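Local coordinates for A-adding tRNA nucleotidyltransferase (Aquifex aeolicus, PDB 4WBY), which adds the terminal adenosine to tRNA ending in CC, using ATP and magnesium to complete the CCA end, at residues L87-E95 against P108-R117; K248-H259 against T336-L344. One frame throughout, in Å; residues are numbered along the deposited sequence.

Interaction 1: residues L87-E95 against P108-R117; sequences LEFATARRE and PASLKEDLIR
Asp114 OD2 grips the backbone of Arg93 just past the end of strand 85-91: Arg93 N donates to it over 3.1 Å in a nearly straight bond (168°), reaching the oxygen on its anti side. The same oxygen takes a second bond from Arg117 NH2, which comes from above the carboxylate plane, and a water donates to both Asp114 OD2 and Thr91 O. The other carboxylate oxygen, OD1, pairs with Arg118, an ATP-binding residue. Arg117 returns to the first segment through NE, which donates to Arg93 O at 3.1 Å, in its own guanidinium plane but above that of the carbonyl. Thus anchored, the Arg117 guanidinium stacks flat on that of Arg93, centres 3.5 Å apart and planes at 13°; Asp114 probably offsets part of this paired charge. Farther along, the Arg94 chain bends at chi3 (55°) and runs beside Glu113, giving a salt bridge whose NH2 to OE1 hydrogen bond, 3.1 Å, is weak. Ala109 lies under one face of the Arg94 guanidinium, and its CB also sits 3.5 Å from Ala92 O. Glu113 OE1 accepts from Ser110 N while Ser110 OG accepts from Glu113 N, a capping box that starts helix 111-116. The contact thereby fastens this short helix to the strand's exit in the head domain of the nucleotidyltransferase fold, next to the ATP site.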
loop_
_atom_site.group_PDB
_atom_site.type_symbol
_atom_site.label_atom_id
_atom_site.label_comp_id
_atom_site.label_asym_id
_atom_site.label_seq_id
_atom_site.Cartn_x
_atom_site.Cartn_y
_atom_site.Cartn_z
ATOM N N LEU A 87 17.890 -2.101 -8.446
ATOM C CA LEU A 87 17.952 -3.410 -9.073
ATOM C C LEU A 87 18.016 -4.543 -8.056
ATOM O O LEU A 87 18.744 -4.475 -7.061
ATOM C CB LEU A 87 19.168 -3.491 -10.000
ATOM C CG LEU A 87 19.323 -2.353 -11.009
ATOM C CD1 LEU A 87 20.656 -2.493 -11.726
ATOM C CD2 LEU A 87 18.160 -2.313 -12.001
ATOM N N GLU A 88 17.255 -5.596 -8.321
ATOM C CA GLU A 88 17.359 -6.831 -7.562
ATOM C C GLU A 88 17.685 -7.965 -8.518
ATOM O O GLU A 88 17.096 -8.054 -9.595
ATOM C CB GLU A 88 16.064 -7.139 -6.816
ATOM C CG GLU A 88 16.068 -8.523 -6.198
ATOM C CD GLU A 88 14.719 -8.924 -5.652
ATOM O OE1 GLU A 88 14.278 -8.297 -4.668
ATOM O OE2 GLU A 88 14.100 -9.864 -6.207
ATOM N N PHE A 89 18.621 -8.822 -8.119
ATOM C CA PHE A 89 18.976 -10.016 -8.870
ATOM C C PHE A 89 18.753 -11.235 -7.994
ATOM O O PHE A 89 19.294 -11.311 -6.895
ATOM C CB PHE A 89 20.434 -9.955 -9.337
ATOM C CG PHE A 89 20.678 -8.907 -10.367
ATOM C CD1 PHE A 89 20.924 -7.596 -9.996
ATOM C CD2 PHE A 89 20.627 -9.223 -11.713
ATOM C CE1 PHE A 89 21.129 -6.627 -10.954
ATOM C CE2 PHE A 89 20.823 -8.254 -12.673
ATOM C CZ PHE A 89 21.081 -6.961 -12.294
ATOM N N ALA A 90 17.957 -12.178 -8.475
ATOM C CA ALA A 90 17.637 -13.373 -7.708
ATOM C C ALA A 90 17.934 -14.614 -8.520
ATOM O O ALA A 90 17.709 -14.651 -9.720
ATOM C CB ALA A 90 16.169 -13.367 -7.267
ATOM N N THR A 91 18.472 -15.621 -7.855
ATOM C CA THR A 91 18.696 -16.916 -8.472
ATOM C C THR A 91 17.348 -17.613 -8.660
ATOM O O THR A 91 16.524 -17.628 -7.745
ATOM C CB THR A 91 19.644 -17.768 -7.601
ATOM O OG1 THR A 91 20.898 -17.084 -7.450
ATOM C CG2 THR A 91 19.885 -19.139 -8.214
ATOM N N ALA A 92 17.114 -18.178 -9.842
ATOM C CA ALA A 92 15.887 -18.952 -10.091
ATOM C C ALA A 92 15.741 -20.061 -9.061
ATOM O O ALA A 92 16.691 -20.797 -8.820
ATOM C CB ALA A 92 15.902 -19.547 -11.499
ATOM N N ARG A 93 14.563 -20.185 -8.454
ATOM C CA ARG A 93 14.347 -21.228 -7.451
ATOM C C ARG A 93 12.960 -21.851 -7.564
ATOM O O ARG A 93 12.002 -21.185 -7.942
ATOM C CB ARG A 93 14.557 -20.668 -6.042
ATOM C CG ARG A 93 13.705 -19.454 -5.712
ATOM C CD ARG A 93 13.905 -19.024 -4.267
ATOM N NE ARG A 93 13.165 -17.807 -3.942
ATOM C CZ ARG A 93 11.919 -17.787 -3.480
ATOM N NH1 ARG A 93 11.261 -18.923 -3.286
ATOM N NH2 ARG A 93 11.330 -16.629 -3.211
ATOM N N ARG A 94 12.858 -23.135 -7.239
ATOM C CA ARG A 94 11.593 -23.843 -7.390
ATOM C C ARG A 94 10.753 -23.753 -6.122
ATOM O O ARG A 94 9.593 -24.166 -6.113
ATOM C CB ARG A 94 11.837 -25.306 -7.771
ATOM C CG ARG A 94 12.770 -26.057 -6.849
ATOM C CD ARG A 94 12.846 -27.522 -7.243
ATOM N NE ARG A 94 13.234 -27.694 -8.641
ATOM C CZ ARG A 94 14.494 -27.777 -9.058
ATOM N NH1 ARG A 94 15.484 -27.707 -8.182
ATOM N NH2 ARG A 94 14.763 -27.932 -10.348
ATOM N N GLU A 95 11.338 -23.193 -5.068
ATOM C CA GLU A 95 10.671 -23.060 -3.773
ATOM C C GLU A 95 9.342 -22.315 -3.869
ATOM O O GLU A 95 8.293 -22.844 -3.495
ATOM C CB GLU A 95 11.589 -22.343 -2.779
ATOM C CG GLU A 95 12.917 -23.048 -2.541
ATOM C CD GLU A 95 13.781 -22.341 -1.514
ATOM O OE1 GLU A 95 13.550 -21.135 -1.266
ATOM O OE2 GLU A 95 14.691 -22.991 -0.953
ATOM N N PRO A 108 19.507 -27.453 -11.433
ATOM C CA PRO A 108 19.017 -26.181 -10.889
ATOM C C PRO A 108 17.653 -25.804 -11.450
ATOM O O PRO A 108 17.222 -26.376 -12.452
ATOM C CB PRO A 108 20.083 -25.178 -11.329
ATOM C CG PRO A 108 20.651 -25.769 -12.575
ATOM C CD PRO A 108 20.641 -27.258 -12.354
ATOM N N ALA A 109 16.992 -24.843 -10.812
ATOM C CA ALA A 109 15.648 -24.452 -11.209
ATOM C C ALA A 109 15.643 -23.694 -12.531
ATOM O O ALA A 109 16.523 -22.872 -12.804
ATOM C CB ALA A 109 14.996 -23.608 -10.118
ATOM N N SER A 110 14.643 -23.988 -13.353
ATOM C CA SER A 110 14.412 -23.237 -14.576
ATOM C C SER A 110 13.629 -21.969 -14.269
ATOM O O SER A 110 12.999 -21.857 -13.209
ATOM C CB SER A 110 13.642 -24.087 -15.581
ATOM O OG SER A 110 12.313 -24.291 -15.126
ATOM N N LEU A 111 13.655 -21.020 -15.198
ATOM C CA LEU A 111 12.788 -19.856 -15.107
ATOM C C LEU A 111 11.326 -20.265 -14.910
ATOM O O LEU A 111 10.626 -19.690 -14.075
ATOM C CB LEU A 111 12.924 -18.988 -16.355
ATOM C CG LEU A 111 11.978 -17.790 -16.437
ATOM C CD1 LEU A 111 12.309 -16.750 -15.368
ATOM C CD2 LEU A 111 12.046 -17.185 -17.819
ATOM N N LYS A 112 10.865 -21.262 -15.666
ATOM C CA LYS A 112 9.463 -21.666 -15.592
ATOM C C LYS A 112 9.106 -22.139 -14.182
ATOM O O LYS A 112 8.029 -21.834 -13.666
ATOM C CB LYS A 112 9.153 -22.760 -16.622
ATOM C CG LYS A 112 7.682 -23.182 -16.668
ATOM C CD LYS A 112 7.413 -24.095 -17.867
ATOM C CE LYS A 112 5.953 -24.518 -17.951
ATOM N NZ LYS A 112 5.737 -25.526 -19.036
ATOM N N GLU A 113 10.024 -22.863 -13.552
ATOM C CA GLU A 113 9.819 -23.322 -12.186
ATOM C C GLU A 113 9.802 -22.156 -11.202
ATOM O O GLU A 113 9.056 -22.170 -10.220
ATOM C CB GLU A 113 10.896 -24.329 -11.804
ATOM C CG GLU A 113 10.715 -25.660 -12.502
ATOM C CD GLU A 113 11.827 -26.641 -12.197
ATOM O OE1 GLU A 113 13.011 -26.275 -12.347
ATOM O OE2 GLU A 113 11.510 -27.780 -11.806
ATOM N N ASP A 114 10.612 -21.140 -11.477
ATOM C CA ASP A 114 10.622 -19.941 -10.646
ATOM C C ASP A 114 9.344 -19.108 -10.809
ATOM O O ASP A 114 8.886 -18.451 -9.874
ATOM C CB ASP A 114 11.838 -19.085 -10.984
ATOM C CG ASP A 114 11.942 -17.863 -10.109
ATOM O OD1 ASP A 114 11.428 -16.801 -10.522
ATOM O OD2 ASP A 114 12.534 -17.963 -9.010
ATOM N N LEU A 115 8.775 -19.124 -12.006
ATOM C CA LEU A 115 7.576 -18.339 -12.261
ATOM C C LEU A 115 6.312 -19.022 -11.739
ATOM O O LEU A 115 5.409 -18.356 -11.240
ATOM C CB LEU A 115 7.438 -18.063 -13.756
ATOM C CG LEU A 115 8.537 -17.190 -14.361
ATOM C CD1 LEU A 115 8.327 -17.065 -15.856
ATOM C CD2 LEU A 115 8.514 -15.823 -13.714
ATOM N N ILE A 116 6.252 -20.345 -11.848
ATOM C CA ILE A 116 5.020 -21.066 -11.552
ATOM C C ILE A 116 4.730 -21.061 -10.053
ATOM O O ILE A 116 3.612 -21.355 -9.626
ATOM C CB ILE A 116 5.087 -22.516 -12.086
ATOM C CG1 ILE A 116 3.685 -23.105 -12.275
ATOM C CG2 ILE A 116 5.939 -23.394 -11.185
ATOM C CD1 ILE A 116 3.698 -24.484 -12.930
ATOM N N ARG A 117 5.729 -20.696 -9.256
ATOM C CA ARG A 117 5.557 -20.637 -7.809
ATOM C C ARG A 117 5.061 -19.266 -7.330
ATOM O O ARG A 117 4.892 -19.053 -6.134
ATOM C CB ARG A 117 6.869 -20.979 -7.104
ATOM C CG ARG A 117 7.933 -19.963 -7.386
ATOM C CD ARG A 117 9.112 -20.067 -6.452
ATOM N NE ARG A 117 10.112 -19.064 -6.803
ATOM C CZ ARG A 117 10.035 -17.781 -6.465
ATOM N NH1 ARG A 117 9.004 -17.335 -5.756
ATOM N NH2 ARG A 117 10.994 -16.941 -6.831
HETATM O O HOH W 1 13.998 -16.099 -7.980
HETATM O O HOH W 2 8.368 -24.248 -8.673
#

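Interaction 2: residues K248-H259 against T336-L344; sequences KLYALRKVVDWH and TSVLLLLML
Met343 meets Val255 and Trp258 of helix 243-262 through CB, SD and CE. Its CB rests 4.0 Å from Val255 CG2, and SD, carried outward by an extended chi2, comes 3.7 Å from Trp258 CZ3. A bend at chi3 (62°) then brings CE over the six-membered ring, 4.2 Å from its centroid: an off-centre CH-pi contact, plus an oblique Met-aromatic contact through the sulfur. Val255 fits between two side chains: CG2 meets Met343, while CG1 touches both Met343 and Leu340, 3.7 Å from Leu340 CD2. Leu340 also places CD1 over one face of the His259 imidazole, near its rim, while Thr336 CG2 approaches His259 NE2 obliquely at 3.6 Å; ND1 of this histidine is hydrogen-bonded to the hydroxyl of Tyr270. At the other end Leu344 CD2 presses on the backbone of Leu252, 3.5 Å from its N, and CD1 meets Lys248 NZ. No hydrogen bond crosses the interface. The axes of the two helical segments pass 10.0 Å apart at 127°, closer to perpendicular than to antiparallel, within an all-helical part of the chain: helix 349-359 packs against Trp258 and Met343, helix 271-278 against Lys248 and Ser337, and helix 298-309 against Val338 and Leu341.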
loop_
_atom_site.group_PDB
_atom_site.type_symbol
_atom_site.label_atom_id
_atom_site.label_comp_id
_atom_site.label_asym_id
_atom_site.label_seq_id
_atom_site.Cartn_x
_atom_site.Cartn_y
_atom_site.Cartn_z
ATOM N N LYS A 248 -19.511 5.479 6.597
ATOM C CA LYS A 248 -18.466 6.384 7.075
ATOM C C LYS A 248 -17.219 6.324 6.185
ATOM O O LYS A 248 -16.566 7.346 5.957
ATOM C CB LYS A 248 -18.087 6.060 8.519
ATOM C CG LYS A 248 -19.126 6.471 9.545
ATOM C CD LYS A 248 -18.599 6.275 10.949
ATOM C CE LYS A 248 -17.385 7.145 11.187
ATOM N NZ LYS A 248 -17.720 8.582 10.985
ATOM N N LEU A 249 -16.882 5.138 5.686
ATOM C CA LEU A 249 -15.720 4.991 4.804
ATOM C C LEU A 249 -15.915 5.763 3.497
ATOM O O LEU A 249 -14.980 6.395 2.998
ATOM C CB LEU A 249 -15.438 3.514 4.508
ATOM C CG LEU A 249 -15.038 2.638 5.694
ATOM C CD1 LEU A 249 -14.931 1.180 5.264
ATOM C CD2 LEU A 249 -13.719 3.106 6.275
ATOM N N TYR A 250 -17.127 5.722 2.944
ATOM C CA TYR A 250 -17.405 6.482 1.730
ATOM C C TYR A 250 -17.412 7.985 2.004
ATOM O O TYR A 250 -16.939 8.771 1.179
ATOM C CB TYR A 250 -18.732 6.034 1.102
ATOM C CG TYR A 250 -18.559 4.768 0.287
ATOM C CD1 TYR A 250 -18.631 3.523 0.888
ATOM C CD2 TYR A 250 -18.275 4.825 -1.072
ATOM C CE1 TYR A 250 -18.446 2.366 0.160
ATOM C CE2 TYR A 250 -18.089 3.673 -1.812
ATOM C CZ TYR A 250 -18.177 2.448 -1.188
ATOM O OH TYR A 250 -17.999 1.291 -1.909
ATOM N N ALA A 251 -17.924 8.384 3.166
ATOM C CA ALA A 251 -17.880 9.787 3.562
ATOM C C ALA A 251 -16.431 10.238 3.716
ATOM O O ALA A 251 -16.059 11.354 3.330
ATOM C CB ALA A 251 -18.650 10.010 4.862
ATOM N N LEU A 252 -15.612 9.352 4.275
ATOM C CA LEU A 252 -14.209 9.658 4.484
ATOM C C LEU A 252 -13.489 9.852 3.152
ATOM O O LEU A 252 -12.672 10.756 3.025
ATOM C CB LEU A 252 -13.533 8.561 5.307
ATOM C CG LEU A 252 -12.027 8.737 5.540
ATOM C CD1 LEU A 252 -11.723 9.956 6.397
ATOM C CD2 LEU A 252 -11.396 7.476 6.148
ATOM N N ARG A 253 -13.791 9.020 2.159
ATOM C CA ARG A 253 -13.134 9.173 0.864
ATOM C C ARG A 253 -13.378 10.566 0.271
ATOM O O ARG A 253 -12.471 11.174 -0.290
ATOM C CB ARG A 253 -13.585 8.092 -0.119
ATOM C CG ARG A 253 -12.944 8.244 -1.496
ATOM C CD ARG A 253 -13.107 7.002 -2.345
ATOM N NE ARG A 253 -14.493 6.843 -2.760
ATOM C CZ ARG A 253 -14.931 5.864 -3.540
ATOM N NH1 ARG A 253 -14.085 4.945 -3.993
ATOM N NH2 ARG A 253 -16.214 5.805 -3.868
ATOM N N LYS A 254 -14.594 11.083 0.416
ATOM C CA LYS A 254 -14.878 12.429 -0.065
ATOM C C LYS A 254 -14.026 13.461 0.672
ATOM O O LYS A 254 -13.514 14.397 0.062
ATOM C CB LYS A 254 -16.364 12.769 0.087
ATOM C CG LYS A 254 -17.274 11.919 -0.794
ATOM C CD LYS A 254 -18.731 12.312 -0.617
ATOM C CE LYS A 254 -19.645 11.510 -1.529
ATOM N NZ LYS A 254 -19.386 11.800 -2.966
ATOM N N VAL A 255 -13.867 13.284 1.980
ATOM C CA VAL A 255 -13.085 14.220 2.787
ATOM C C VAL A 255 -11.602 14.158 2.420
ATOM O O VAL A 255 -10.940 15.190 2.262
ATOM C CB VAL A 255 -13.263 13.940 4.299
ATOM C CG1 VAL A 255 -12.255 14.742 5.131
ATOM C CG2 VAL A 255 -14.691 14.255 4.729
ATOM N N VAL A 256 -11.090 12.943 2.265
ATOM C CA VAL A 256 -9.688 12.737 1.926
ATOM C C VAL A 256 -9.352 13.281 0.539
ATOM O O VAL A 256 -8.306 13.907 0.341
ATOM C CB VAL A 256 -9.326 11.234 1.999
ATOM C CG1 VAL A 256 -8.060 10.923 1.199
ATOM C CG2 VAL A 256 -9.195 10.802 3.452
ATOM N N ASP A 257 -10.236 13.044 -0.424
ATOM C CA ASP A 257 -10.009 13.532 -1.779
ATOM C C ASP A 257 -9.998 15.058 -1.786
ATOM O O ASP A 257 -9.179 15.684 -2.468
ATOM C CB ASP A 257 -11.075 12.997 -2.739
ATOM C CG ASP A 257 -10.918 11.506 -3.027
ATOM O OD1 ASP A 257 -9.846 10.933 -2.721
ATOM O OD2 ASP A 257 -11.868 10.904 -3.566
ATOM N N TRP A 258 -10.898 15.655 -1.009
ATOM C CA TRP A 258 -10.942 17.108 -0.883
ATOM C C TRP A 258 -9.653 17.642 -0.256
ATOM O O TRP A 258 -9.049 18.589 -0.765
ATOM C CB TRP A 258 -12.157 17.535 -0.053
ATOM C CG TRP A 258 -12.141 18.980 0.348
ATOM C CD1 TRP A 258 -12.575 20.042 -0.393
ATOM C CD2 TRP A 258 -11.666 19.524 1.588
ATOM N NE1 TRP A 258 -12.398 21.212 0.308
ATOM C CE2 TRP A 258 -11.840 20.922 1.525
ATOM C CE3 TRP A 258 -11.112 18.965 2.744
ATOM C CZ2 TRP A 258 -11.482 21.769 2.574
ATOM C CZ3 TRP A 258 -10.753 19.808 3.785
ATOM C CH2 TRP A 258 -10.938 21.193 3.693
ATOM N N HIS A 259 -9.230 17.030 0.843
ATOM C CA HIS A 259 -8.041 17.502 1.537
ATOM C C HIS A 259 -6.797 17.384 0.655
ATOM O O HIS A 259 -5.971 18.299 0.608
ATOM C CB HIS A 259 -7.824 16.736 2.840
ATOM C CG HIS A 259 -6.647 17.227 3.622
ATOM N ND1 HIS A 259 -5.422 16.595 3.597
ATOM C CD2 HIS A 259 -6.497 18.311 4.420
ATOM C CE1 HIS A 259 -4.571 17.261 4.359
ATOM N NE2 HIS A 259 -5.197 18.308 4.865
ATOM N N THR A 336 -3.797 16.725 11.724
ATOM C CA THR A 336 -4.647 16.722 10.531
ATOM C C THR A 336 -5.659 15.583 10.542
ATOM O O THR A 336 -6.811 15.759 10.134
ATOM C CB THR A 336 -3.791 16.616 9.249
ATOM O OG1 THR A 336 -2.939 17.759 9.159
ATOM C CG2 THR A 336 -4.661 16.557 8.001
ATOM N N SER A 337 -5.226 14.415 11.010
ATOM C CA SER A 337 -6.100 13.238 11.032
ATOM C C SER A 337 -7.386 13.468 11.828
ATOM O O SER A 337 -8.462 13.039 11.403
ATOM C CB SER A 337 -5.348 12.023 11.586
ATOM O OG SER A 337 -4.774 12.290 12.854
ATOM N N VAL A 338 -7.286 14.148 12.968
ATOM C CA VAL A 338 -8.465 14.359 13.804
ATOM C C VAL A 338 -9.398 15.365 13.125
ATOM O O VAL A 338 -10.616 15.211 13.174
ATOM C CB VAL A 338 -8.095 14.843 15.234
ATOM C CG1 VAL A 338 -9.355 15.149 16.049
ATOM C CG2 VAL A 338 -7.240 13.797 15.937
ATOM N N LEU A 339 -8.829 16.371 12.465
ATOM C CA LEU A 339 -9.641 17.325 11.710
ATOM C C LEU A 339 -10.468 16.623 10.633
ATOM O O LEU A 339 -11.650 16.919 10.455
ATOM C CB LEU A 339 -8.770 18.393 11.054
ATOM C CG LEU A 339 -7.917 19.226 12.000
ATOM C CD1 LEU A 339 -7.103 20.225 11.199
ATOM C CD2 LEU A 339 -8.786 19.938 13.017
ATOM N N LEU A 340 -9.845 15.696 9.912
ATOM C CA LEU A 340 -10.551 15.006 8.839
ATOM C C LEU A 340 -11.634 14.089 9.417
ATOM O O LEU A 340 -12.728 13.984 8.861
ATOM C CB LEU A 340 -9.564 14.234 7.961
ATOM C CG LEU A 340 -8.521 15.138 7.294
ATOM C CD1 LEU A 340 -7.608 14.368 6.349
ATOM C CD2 LEU A 340 -9.180 16.308 6.578
ATOM N N LEU A 341 -11.350 13.466 10.557
ATOM C CA LEU A 341 -12.350 12.645 11.238
ATOM C C LEU A 341 -13.556 13.489 11.663
ATOM O O LEU A 341 -14.705 13.061 11.533
ATOM C CB LEU A 341 -11.731 11.945 12.448
ATOM C CG LEU A 341 -11.535 10.427 12.403
ATOM C CD1 LEU A 341 -11.324 9.900 10.987
ATOM C CD2 LEU A 341 -10.387 10.021 13.312
ATOM N N LEU A 342 -13.286 14.695 12.156
ATOM C CA LEU A 342 -14.344 15.605 12.576
ATOM C C LEU A 342 -15.233 15.999 11.401
ATOM O O LEU A 342 -16.420 16.267 11.581
ATOM C CB LEU A 342 -13.749 16.855 13.244
ATOM C CG LEU A 342 -13.268 16.646 14.686
ATOM C CD1 LEU A 342 -12.330 17.761 15.107
ATOM C CD2 LEU A 342 -14.436 16.550 15.665
ATOM N N MET A 343 -14.665 16.014 10.198
ATOM C CA MET A 343 -15.438 16.365 9.012
ATOM C C MET A 343 -16.435 15.287 8.598
ATOM O O MET A 343 -17.243 15.510 7.703
ATOM C CB MET A 343 -14.504 16.676 7.850
ATOM C CG MET A 343 -13.778 17.992 8.037
ATOM S SD MET A 343 -12.729 18.422 6.645
ATOM C CE MET A 343 -13.931 18.557 5.328
ATOM N N LEU A 344 -16.382 14.130 9.251
ATOM C CA LEU A 344 -17.394 13.092 9.051
ATOM C C LEU A 344 -18.687 13.429 9.785
ATOM O O LEU A 344 -19.718 12.799 9.554
ATOM C CB LEU A 344 -16.877 11.734 9.520
ATOM C CG LEU A 344 -15.606 11.265 8.816
ATOM C CD1 LEU A 344 -15.086 9.968 9.420
ATOM C CD2 LEU A 344 -15.872 11.092 7.324
#

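The two interactions follow one another along the chain and lie on opposite sides of its centre, with their own centres 44 Å apart and nearest atoms about 30 Å from each other, so neither touches the other. Interaction 1 belongs to the catalytic end: the side chain of Asp114 is about 3 Å from that of Arg118, and the side chain of Arg117 about 6 Å from that of Arg166, both ATP-binding residues. Interaction 2 lies away from the annotated sites, in the helical region. The first is a largely charged contact at the surface, the second an apolar and partly buried one.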